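Local coordinates for DyP (Bjerkandera adusta, PDB 3VXJ), which probably catalyses the peroxide-dependent oxidation of dyes and phenolic substrates at a heme b cofactor, and here holds 2,6-dimethoxyphenol, at residues E24-F29 and M218-F223; A156-Q161 and G335-D340; H164-F169 and Q350-L355. All blocks are in the same frame, centred on the assembly; numbering follows the deposited sequence.

Contact 1. Residues E24-F29 and M218-F223; sequences ERFVFF and MAFRHF. With HEM (protoporphyrin IX containing Fe), chain B.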
# COMPACT_ATOMS: atom_id res chain seq x y z
N GLU A 24 -3.05 -5.78 -12.78
CA GLU A 24 -3.15 -6.75 -11.69
C GLU A 24 -4.61 -7.02 -11.38
O GLU A 24 -5.44 -6.11 -11.47
CB GLU A 24 -2.42 -6.24 -10.44
CG GLU A 24 -2.23 -7.27 -9.34
CD GLU A 24 -1.47 -6.72 -8.15
OE1 GLU A 24 -1.16 -5.51 -8.12
OE2 GLU A 24 -1.21 -7.49 -7.21
N ARG A 25 -4.92 -8.27 -11.03
CA ARG A 25 -6.27 -8.66 -10.64
C ARG A 25 -6.23 -9.38 -9.31
O ARG A 25 -5.37 -10.24 -9.07
CB ARG A 25 -6.90 -9.56 -11.70
CG ARG A 25 -8.35 -9.95 -11.38
CD ARG A 25 -9.01 -10.64 -12.56
NE ARG A 25 -9.17 -9.73 -13.68
CZ ARG A 25 -9.47 -10.11 -14.92
NH1 ARG A 25 -9.63 -11.39 -15.21
NH2 ARG A 25 -9.59 -9.19 -15.88
N PHE A 26 -7.16 -9.02 -8.44
CA PHE A 26 -7.32 -9.66 -7.15
C PHE A 26 -8.61 -10.47 -7.23
O PHE A 26 -9.70 -9.91 -7.39
CB PHE A 26 -7.42 -8.60 -6.05
CG PHE A 26 -6.18 -7.74 -5.93
CD1 PHE A 26 -5.22 -8.04 -4.98
CD2 PHE A 26 -5.97 -6.64 -6.77
CE1 PHE A 26 -4.06 -7.26 -4.85
CE2 PHE A 26 -4.82 -5.86 -6.66
CZ PHE A 26 -3.87 -6.17 -5.70
N VAL A 27 -8.47 -11.79 -7.20
CA VAL A 27 -9.61 -12.70 -7.30
C VAL A 27 -9.92 -13.21 -5.90
O VAL A 27 -9.18 -14.03 -5.34
CB VAL A 27 -9.34 -13.89 -8.25
CG1 VAL A 27 -10.57 -14.78 -8.35
CG2 VAL A 27 -8.92 -13.41 -9.65
N PHE A 28 -10.99 -12.67 -5.32
CA PHE A 28 -11.41 -13.03 -3.97
C PHE A 28 -12.33 -14.22 -4.04
O PHE A 28 -13.23 -14.27 -4.88
CB PHE A 28 -12.09 -11.83 -3.28
CG PHE A 28 -11.20 -10.63 -3.16
CD1 PHE A 28 -10.31 -10.50 -2.10
CD2 PHE A 28 -11.21 -9.64 -4.15
CE1 PHE A 28 -9.46 -9.40 -2.01
CE2 PHE A 28 -10.37 -8.54 -4.06
CZ PHE A 28 -9.49 -8.42 -3.00
N PHE A 29 -12.12 -15.20 -3.16
CA PHE A 29 -12.86 -16.44 -3.25
C PHE A 29 -13.29 -16.98 -1.90
O PHE A 29 -12.75 -16.59 -0.84
CB PHE A 29 -12.06 -17.50 -4.03
CG PHE A 29 -10.81 -17.96 -3.34
CD1 PHE A 29 -10.84 -19.06 -2.48
CD2 PHE A 29 -9.60 -17.28 -3.51
CE1 PHE A 29 -9.70 -19.48 -1.82
CE2 PHE A 29 -8.46 -17.70 -2.85
CZ PHE A 29 -8.50 -18.80 -2.00
N MET A 218 -0.78 -9.47 4.58
CA MET A 218 -1.22 -8.39 3.72
C MET A 218 -2.41 -7.64 4.33
O MET A 218 -3.40 -8.25 4.75
CB MET A 218 -1.63 -8.93 2.36
CG MET A 218 -2.04 -7.82 1.38
SD MET A 218 -3.19 -8.29 0.08
CE MET A 218 -2.11 -9.26 -0.97
N ALA A 219 -2.30 -6.32 4.35
CA ALA A 219 -3.45 -5.45 4.54
C ALA A 219 -3.85 -4.99 3.14
O ALA A 219 -3.10 -4.29 2.46
CB ALA A 219 -3.09 -4.26 5.41
N PHE A 220 -5.02 -5.45 2.70
CA PHE A 220 -5.61 -5.02 1.45
C PHE A 220 -6.66 -3.95 1.74
O PHE A 220 -7.47 -4.09 2.66
CB PHE A 220 -6.27 -6.20 0.72
CG PHE A 220 -6.92 -5.78 -0.56
CD1 PHE A 220 -6.16 -5.61 -1.70
CD2 PHE A 220 -8.29 -5.52 -0.63
CE1 PHE A 220 -6.73 -5.19 -2.89
CE2 PHE A 220 -8.87 -5.10 -1.81
CZ PHE A 220 -8.09 -4.93 -2.94
N ARG A 221 -6.63 -2.87 0.96
CA ARG A 221 -7.65 -1.82 1.05
C ARG A 221 -8.11 -1.42 -0.34
O ARG A 221 -7.29 -1.11 -1.20
CB ARG A 221 -7.11 -0.58 1.76
CG ARG A 221 -6.54 -0.84 3.16
CD ARG A 221 -7.61 -0.87 4.23
NE ARG A 221 -7.94 0.47 4.70
CZ ARG A 221 -9.08 0.82 5.29
NH1 ARG A 221 -10.08 -0.05 5.46
NH2 ARG A 221 -9.25 2.08 5.70
N HIS A 222 -9.42 -1.42 -0.55
CA HIS A 222 -9.96 -0.91 -1.79
C HIS A 222 -10.34 0.55 -1.57
O HIS A 222 -11.30 0.84 -0.86
CB HIS A 222 -11.18 -1.74 -2.21
CG HIS A 222 -11.96 -1.15 -3.34
ND1 HIS A 222 -13.25 -1.54 -3.64
CD2 HIS A 222 -11.63 -0.21 -4.26
CE1 HIS A 222 -13.68 -0.85 -4.68
NE2 HIS A 222 -12.72 -0.02 -5.06
N PHE A 223 -9.56 1.47 -2.14
CA PHE A 223 -9.84 2.90 -1.97
C PHE A 223 -10.41 3.47 -3.25
O PHE A 223 -9.85 3.25 -4.33
CB PHE A 223 -8.56 3.70 -1.70
CG PHE A 223 -7.90 3.39 -0.39
CD1 PHE A 223 -8.58 3.54 0.82
CD2 PHE A 223 -6.56 3.01 -0.37
CE1 PHE A 223 -7.94 3.27 2.03
CE2 PHE A 223 -5.90 2.75 0.83
CZ PHE A 223 -6.59 2.89 2.04
CHA HEM B . 4.14 6.65 0.21
CHB HEM B . 0.06 7.60 -2.21
CHC HEM B . -2.52 5.20 1.10
CHD HEM B . 1.54 4.20 3.52
C1A HEM B . 3.26 7.15 -0.71
C2A HEM B . 3.60 7.99 -1.83
C3A HEM B . 2.47 8.26 -2.49
C4A HEM B . 1.39 7.57 -1.83
CMA HEM B . 2.30 9.12 -3.76
CAA HEM B . 5.02 8.53 -2.12
CBA HEM B . 5.90 7.62 -2.99
CGA HEM B . 6.39 6.38 -2.28
O1A HEM B . 7.26 6.47 -1.39
O2A HEM B . 5.93 5.27 -2.65
C1B HEM B . -1.00 7.03 -1.54
C2B HEM B . -2.38 7.07 -1.94
C3B HEM B . -3.10 6.40 -1.02
C4B HEM B . -2.18 5.90 -0.03
CMB HEM B . -2.89 7.80 -3.21
CAB HEM B . -4.62 6.14 -1.00
CBB HEM B . -5.37 6.15 -2.10
C1C HEM B . -1.65 4.77 2.07
C2C HEM B . -2.01 4.08 3.29
C3C HEM B . -0.89 3.81 3.97
C4C HEM B . 0.22 4.32 3.19
CMC HEM B . -3.46 3.72 3.68
CAC HEM B . -0.72 3.09 5.33
CBC HEM B . -1.59 3.24 6.33
C1D HEM B . 2.60 4.71 2.82
C2D HEM B . 3.98 4.47 3.16
C3D HEM B . 4.78 5.23 2.15
C4D HEM B . 3.81 5.86 1.28
CMD HEM B . 4.57 3.63 4.31
CAD HEM B . 6.31 5.30 2.12
CBD HEM B . 6.74 6.36 3.14
CGD HEM B . 8.24 6.47 3.22
O1D HEM B . 8.75 7.62 3.11
O2D HEM B . 8.92 5.44 3.40
NA HEM B . 1.90 6.93 -0.73
NB HEM B . -0.90 6.33 -0.34
NC HEM B . -0.28 4.93 2.06
ND HEM B . 2.53 5.52 1.68
FE HEM B . 0.80 5.99 0.71
O HOH W 1 1.09 4.35 -0.40

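Contact 2. Residues A156-Q161 and G335-D340; sequences ARPGDQ and GPETSD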
# COMPACT_ATOMS: atom_id res chain seq x y z
N ALA A 156 -1.69 0.23 -14.24
CA ALA A 156 -0.83 1.40 -14.27
C ALA A 156 -1.42 2.45 -15.21
O ALA A 156 -2.08 2.13 -16.20
CB ALA A 156 0.58 1.03 -14.69
N ARG A 157 -1.18 3.70 -14.87
CA ARG A 157 -1.71 4.81 -15.65
C ARG A 157 -0.87 4.97 -16.93
O ARG A 157 0.28 4.53 -16.98
CB ARG A 157 -1.78 6.06 -14.77
CG ARG A 157 -2.84 5.92 -13.66
CD ARG A 157 -3.03 7.18 -12.83
NE ARG A 157 -3.38 8.30 -13.70
CZ ARG A 157 -2.82 9.50 -13.67
NH1 ARG A 157 -1.89 9.79 -12.77
NH2 ARG A 157 -3.21 10.42 -14.55
N PRO A 158 -1.44 5.58 -17.98
CA PRO A 158 -0.74 5.59 -19.27
C PRO A 158 0.31 6.68 -19.44
O PRO A 158 0.33 7.67 -18.71
CB PRO A 158 -1.88 5.79 -20.28
CG PRO A 158 -2.92 6.53 -19.52
CD PRO A 158 -2.84 6.04 -18.11
N GLY A 159 1.18 6.50 -20.44
CA GLY A 159 2.15 7.52 -20.81
C GLY A 159 3.10 7.88 -19.68
O GLY A 159 3.59 7.00 -18.97
N ASP A 160 3.35 9.18 -19.51
CA ASP A 160 4.25 9.66 -18.45
C ASP A 160 3.68 9.52 -17.04
O ASP A 160 4.36 9.82 -16.05
CB ASP A 160 4.72 11.10 -18.72
CG ASP A 160 3.57 12.11 -18.79
OD1 ASP A 160 2.57 11.96 -18.05
OD2 ASP A 160 3.69 13.08 -19.56
N GLN A 161 2.44 9.05 -16.96
CA GLN A 161 1.80 8.78 -15.67
C GLN A 161 2.00 7.35 -15.20
O GLN A 161 1.49 6.96 -14.14
CB GLN A 161 0.31 9.14 -15.72
CG GLN A 161 0.08 10.63 -15.91
CD GLN A 161 0.74 11.45 -14.80
OE1 GLN A 161 0.32 11.39 -13.65
NE2 GLN A 161 1.79 12.19 -15.15
N GLY A 335 -9.13 2.03 -12.60
CA GLY A 335 -10.14 2.89 -13.17
C GLY A 335 -9.60 3.77 -14.27
O GLY A 335 -8.40 3.84 -14.49
N PRO A 336 -10.51 4.46 -14.98
CA PRO A 336 -10.15 5.28 -16.13
C PRO A 336 -9.47 6.57 -15.73
O PRO A 336 -9.58 7.02 -14.58
CB PRO A 336 -11.51 5.58 -16.77
CG PRO A 336 -12.46 5.57 -15.62
CD PRO A 336 -11.96 4.48 -14.72
N GLU A 337 -8.78 7.18 -16.68
CA GLU A 337 -8.25 8.52 -16.51
C GLU A 337 -9.37 9.51 -16.24
O GLU A 337 -10.53 9.29 -16.61
CB GLU A 337 -7.43 8.92 -17.74
CG GLU A 337 -6.16 8.09 -17.89
CD GLU A 337 -5.21 8.32 -16.74
OE1 GLU A 337 -4.52 9.36 -16.76
OE2 GLU A 337 -5.14 7.47 -15.82
N THR A 338 -9.02 10.59 -15.55
CA THR A 338 -9.97 11.63 -15.23
C THR A 338 -10.07 12.57 -16.43
O THR A 338 -9.07 13.17 -16.85
CB THR A 338 -9.56 12.39 -13.94
OG1 THR A 338 -9.36 11.45 -12.87
CG2 THR A 338 -10.65 13.37 -13.53
N SER A 339 -11.27 12.66 -17.00
CA SER A 339 -11.51 13.46 -18.19
C SER A 339 -11.40 14.96 -17.93
O SER A 339 -11.48 15.41 -16.78
CB SER A 339 -12.89 13.14 -18.79
OG SER A 339 -13.94 13.66 -17.99
N ASP A 340 -11.23 15.73 -19.00
CA ASP A 340 -11.17 17.18 -18.93
C ASP A 340 -12.46 17.78 -18.39
O ASP A 340 -12.43 18.73 -17.60
CB ASP A 340 -10.84 17.78 -20.31
CG ASP A 340 -9.52 17.26 -20.87
OD1 ASP A 340 -8.52 17.21 -20.13
OD2 ASP A 340 -9.50 16.90 -22.07

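Contact 3. Residues H164-F169 and Q350-L355; sequences HEHFGF and QDRGLL. With HEM (protoporphyrin IX containing Fe), chain B.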
# COMPACT_ATOMS: atom_id res chain seq x y z
N HIS A 164 2.39 6.43 -11.54
CA HIS A 164 1.70 7.43 -10.74
C HIS A 164 0.33 6.92 -10.34
O HIS A 164 -0.31 6.18 -11.10
CB HIS A 164 1.55 8.74 -11.52
CG HIS A 164 2.85 9.39 -11.90
ND1 HIS A 164 3.14 10.70 -11.60
CD2 HIS A 164 3.92 8.91 -12.57
CE1 HIS A 164 4.34 11.00 -12.05
NE2 HIS A 164 4.84 9.93 -12.64
N GLU A 165 -0.12 7.31 -9.16
CA GLU A 165 -1.49 7.03 -8.75
C GLU A 165 -2.42 8.13 -9.31
O GLU A 165 -1.95 9.08 -9.95
CB GLU A 165 -1.57 6.83 -7.23
CG GLU A 165 -1.02 7.98 -6.40
CD GLU A 165 -1.90 9.21 -6.48
OE1 GLU A 165 -1.38 10.30 -6.79
OE2 GLU A 165 -3.13 9.06 -6.28
N HIS A 166 -3.73 7.97 -9.13
CA HIS A 166 -4.72 8.83 -9.78
C HIS A 166 -4.73 10.32 -9.42
O HIS A 166 -5.20 11.12 -10.23
CB HIS A 166 -6.12 8.22 -9.70
CG HIS A 166 -6.37 7.23 -10.80
ND1 HIS A 166 -6.49 7.61 -12.12
CD2 HIS A 166 -6.49 5.89 -10.77
CE1 HIS A 166 -6.69 6.54 -12.86
NE2 HIS A 166 -6.69 5.48 -12.07
N PHE A 167 -4.23 10.71 -8.25
CA PHE A 167 -4.06 12.14 -7.97
C PHE A 167 -2.88 12.73 -8.76
O PHE A 167 -2.73 13.95 -8.81
CB PHE A 167 -3.84 12.41 -6.48
CG PHE A 167 -5.01 12.08 -5.58
CD1 PHE A 167 -6.33 12.37 -5.94
CD2 PHE A 167 -4.77 11.48 -4.35
CE1 PHE A 167 -7.38 12.06 -5.08
CE2 PHE A 167 -5.82 11.16 -3.49
CZ PHE A 167 -7.13 11.45 -3.85
N GLY A 168 -2.06 11.87 -9.37
CA GLY A 168 -0.96 12.30 -10.21
C GLY A 168 0.44 12.07 -9.65
O GLY A 168 1.42 12.44 -10.31
N PHE A 169 0.56 11.43 -8.49
CA PHE A 169 1.85 11.33 -7.81
C PHE A 169 2.54 9.99 -8.02
O PHE A 169 1.91 8.94 -7.89
CB PHE A 169 1.68 11.60 -6.30
CG PHE A 169 1.26 13.01 -5.98
CD1 PHE A 169 2.16 13.93 -5.50
CD2 PHE A 169 -0.06 13.41 -6.21
CE1 PHE A 169 1.78 15.25 -5.25
CE2 PHE A 169 -0.46 14.73 -5.94
CZ PHE A 169 0.47 15.65 -5.48
N GLN A 350 -16.67 8.93 -12.42
CA GLN A 350 -16.26 7.56 -12.69
C GLN A 350 -15.55 6.97 -11.48
O GLN A 350 -14.92 7.70 -10.72
CB GLN A 350 -15.35 7.49 -13.92
CG GLN A 350 -15.91 8.20 -15.14
CD GLN A 350 -15.10 7.97 -16.40
OE1 GLN A 350 -14.32 8.84 -16.81
NE2 GLN A 350 -15.28 6.81 -17.01
N ASP A 351 -15.66 5.66 -11.33
CA ASP A 351 -15.01 4.92 -10.26
C ASP A 351 -13.55 4.69 -10.61
O ASP A 351 -13.22 4.01 -11.58
CB ASP A 351 -15.75 3.58 -10.06
CG ASP A 351 -15.19 2.76 -8.90
OD1 ASP A 351 -14.51 3.33 -8.03
OD2 ASP A 351 -15.45 1.53 -8.87
N ARG A 352 -12.67 5.28 -9.81
CA ARG A 352 -11.23 5.10 -9.94
C ARG A 352 -10.62 5.17 -8.54
O ARG A 352 -11.22 5.71 -7.61
CB ARG A 352 -10.60 6.17 -10.84
CG ARG A 352 -10.76 7.60 -10.33
CD ARG A 352 -10.13 8.61 -11.28
NE ARG A 352 -10.77 8.63 -12.60
CZ ARG A 352 -11.86 9.33 -12.92
NH1 ARG A 352 -12.48 10.09 -12.02
NH2 ARG A 352 -12.34 9.27 -14.15
N GLY A 353 -9.42 4.64 -8.38
CA GLY A 353 -8.79 4.68 -7.08
C GLY A 353 -7.53 3.85 -6.99
O GLY A 353 -6.75 3.78 -7.95
N LEU A 354 -7.33 3.22 -5.84
CA LEU A 354 -6.12 2.48 -5.54
C LEU A 354 -6.49 1.16 -4.91
O LEU A 354 -7.28 1.11 -3.96
CB LEU A 354 -5.20 3.27 -4.59
CG LEU A 354 -3.77 2.74 -4.39
CD1 LEU A 354 -2.94 2.85 -5.68
CD2 LEU A 354 -3.06 3.49 -3.24
N LEU A 355 -5.94 0.10 -5.47
CA LEU A 355 -5.96 -1.21 -4.83
C LEU A 355 -4.68 -1.31 -4.01
O LEU A 355 -3.60 -1.58 -4.55
CB LEU A 355 -6.08 -2.33 -5.87
CG LEU A 355 -7.28 -2.16 -6.81
CD1 LEU A 355 -7.37 -3.28 -7.83
CD2 LEU A 355 -8.59 -2.04 -6.05
CHA HEM B . 4.14 6.65 0.21
CHB HEM B . 0.06 7.60 -2.21
CHC HEM B . -2.52 5.20 1.10
CHD HEM B . 1.54 4.20 3.52
C1A HEM B . 3.26 7.15 -0.71
C2A HEM B . 3.60 7.99 -1.83
C3A HEM B . 2.47 8.26 -2.49
C4A HEM B . 1.39 7.57 -1.83
CMA HEM B . 2.30 9.12 -3.76
CAA HEM B . 5.02 8.53 -2.12
CBA HEM B . 5.90 7.62 -2.99
CGA HEM B . 6.39 6.38 -2.28
O1A HEM B . 7.26 6.47 -1.39
O2A HEM B . 5.93 5.27 -2.65
C1B HEM B . -1.00 7.03 -1.54
C2B HEM B . -2.38 7.07 -1.94
C3B HEM B . -3.10 6.40 -1.02
C4B HEM B . -2.18 5.90 -0.03
CMB HEM B . -2.89 7.80 -3.21
CAB HEM B . -4.62 6.14 -1.00
CBB HEM B . -5.37 6.15 -2.10
C1C HEM B . -1.65 4.77 2.07
C2C HEM B . -2.01 4.08 3.29
C3C HEM B . -0.89 3.81 3.97
C4C HEM B . 0.22 4.32 3.19
CMC HEM B . -3.46 3.72 3.68
CAC HEM B . -0.72 3.09 5.33
CBC HEM B . -1.59 3.24 6.33
C1D HEM B . 2.60 4.71 2.82
C2D HEM B . 3.98 4.47 3.16
C3D HEM B . 4.78 5.23 2.15
C4D HEM B . 3.81 5.86 1.28
CMD HEM B . 4.57 3.63 4.31
CAD HEM B . 6.31 5.30 2.12
CBD HEM B . 6.74 6.36 3.14
CGD HEM B . 8.24 6.47 3.22
O1D HEM B . 8.75 7.62 3.11
O2D HEM B . 8.92 5.44 3.40
NA HEM B . 1.90 6.93 -0.73
NB HEM B . -0.90 6.33 -0.34
NC HEM B . -0.28 4.93 2.06
ND HEM B . 2.53 5.52 1.68
FE HEM B . 0.80 5.99 0.71
O HOH W 2 -4.59 5.63 -7.75
O HOH W 1 1.09 4.35 -0.40

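Contact 1. Residues E24-F29 and M218-F223
Phe-26, Phe-28 and Phe-220 form an aromatic cluster between two strands that do not pair: no hydrogen bond joins them, and the nearest CA atoms, those of Phe-26 and Phe-220, are 9.9 Å apart. The rings bridge that gap. Phe-220 has CG anti to its own amide nitrogen (chi1 179°), which sends the ring out toward the 24-29 strand, where two phenylalanines separated by one residue project from the same side. Each meets it differently. The tip of Phe-28 is presented to a face of Phe-220, offset toward the rim, with Phe-28 CZ 3.6 Å from Phe-220 CE2. Centroids 5.2 Å apart and planes inclined at 61° make this an edge-to-face pair. Against Phe-26 the roles change, because Phe-220 now supplies the corner: Phe-220 CE1 stands over the centre of the Phe-26 ring, and its closest approach is 3.8 Å, to Phe-26 CD1. At 49° between planes that second pair is oblique, neither stacked nor edge-to-face. All three residues are buried, and only ring carbons meet between the segments. Phe-223 has a separate task in the heme pocket, bringing CZ to 3.6 Å from the methyl carbon CMC of the heme. Strands 23-31 and 216-225 are inner strands of two four-stranded antiparallel sheets, each with the strand order of ferredoxin-like domains, as in DyP-type peroxidases, and the cluster lies between them. Phe-26 also rests on Leu-355 and Val-357 of strand 353-360, Phe-28 on Phe-428 of strand 420-430, and Phe-220 on Leu-152 of strand 146-155.

Contact 2. Residues A156-Q161 and G335-D340
Arg-157 and Glu-337 join two loops through a two-pronged salt bridge, and the arginine can be followed from CB outward. Its CB, CG and CD all pass the same oxygen, Glu-337 OE2, with CG closest at 3.5 Å, so the aliphatic chain already runs past the carboxylate before the charged end begins. The chain bends about its CG-CD bond (chi3 57°), swinging the guanidinium so that NE and NH2, rather than the NH1/NH2 pair, address the acid. NE donates to Glu-337 OE2 at 2.9 Å along a fairly straight N-H path (163°), with that oxygen in the guanidinium plane. NH2 donates to Glu-337 OE1 at 2.8 Å, somewhat tilted from the plane. Both oxygens use their syn lone pairs, and the two flat groups lie only 13° apart; two bonds of this kind fix the rotation of each group. The remaining nitrogen, NH1, makes a weak hydrogen bond with Gln-161 OE1 at 2.9 Å and another weak one with Glu-165 O. Gln-161 is steadied in turn, its NE2 donating to Asp-160 OD1 at 3.0 Å, while its CB lies over one face of the guanidinium, offset toward the rim. Pro-158 comes from the opposite direction to the acid, its CG 3.9 Å from Glu-337 CG and its CD against OE2 and CD of Glu-337. This surface contact, away from the annotated sites, joins the loops that follow strands 146-155 and 328-334, the outermost strands of two different four-stranded sheets, in the side-on bidentate geometry characteristic of arginine-carboxylate salt bridges.

Contact 3. Residues H164-F169 and Q350-L355
Glu-165 OE2 is gripped by two donors, Phe-167 N at 2.8 Å, from above the carboxylate plane, and Gln-225 NE2, while the CB of the same residue meets Leu-354 CD1 across the contact. The glutamate opens a type I beta turn, Glu-165 to Gly-168, which leads into the GXXDG motif of DyP-type peroxidases, Gly-168 to Gly-172. Its other oxygen, OE1, accepts from Phe-169 N at 2.8 Å on the anti side, tilted out of the carboxylate plane. The side chain can fold back over its own turn because CG lies between the backbone N and the carbonyl carbon (chi1 55°) and the chain bends again at chi2; the carboxylate thereby satisfies buried backbone amides. Most of the direct packing across the contact falls to His-166. Arg-352 CD sits over one face of the imidazole, 4.2 Å from its centroid and 24° off the ring normal, a CH-pi contact. The guanidinium plane is inclined at 58° to the ring, so this is no flat stack, and its polar end is taken by Pro-336 O, which receives NE, and by Glu-342, which forms a salt bridge with NH1. At the imidazole edge, Gly-353 O lies in the ring plane 3.5 Å from His-166 CD2. One water connects the backbones: it accepts from His-166 N at 2.8 Å and donates to Gly-353 O at 2.9 Å. Both segments touch the heme: Glu-165 and Phe-169 meet its methyl groups, and on strand 353-360 Leu-354 CD2 lies 3.7 Å from C3B of the heme.

Overall arrangement
Contacts 1 and 3 are buried and both reach the heme, whereas contact 2 is at the surface. Chemistry follows place: rings alone between the two sheets in contact 1, a charged pair between loops in contact 2, and a mixture of hydrogen bonds, water and CH-pi packing beside the cofactor in contact 3. Contacts 1 and 3 share a sheet, since strands 216-225 and 353-360 are neighbours in it; Phe-223 O and Leu-354 N, 2.9 Å apart, probably form one of its hydrogen bonds. Contacts 2 and 3 have centres about 8 Å apart and are coupled by Arg-352 NE, which probably donates to Pro-336 O, and by a weak bond from Arg-157 NH1 to Glu-165 O; contacts 1 and 2 do not touch.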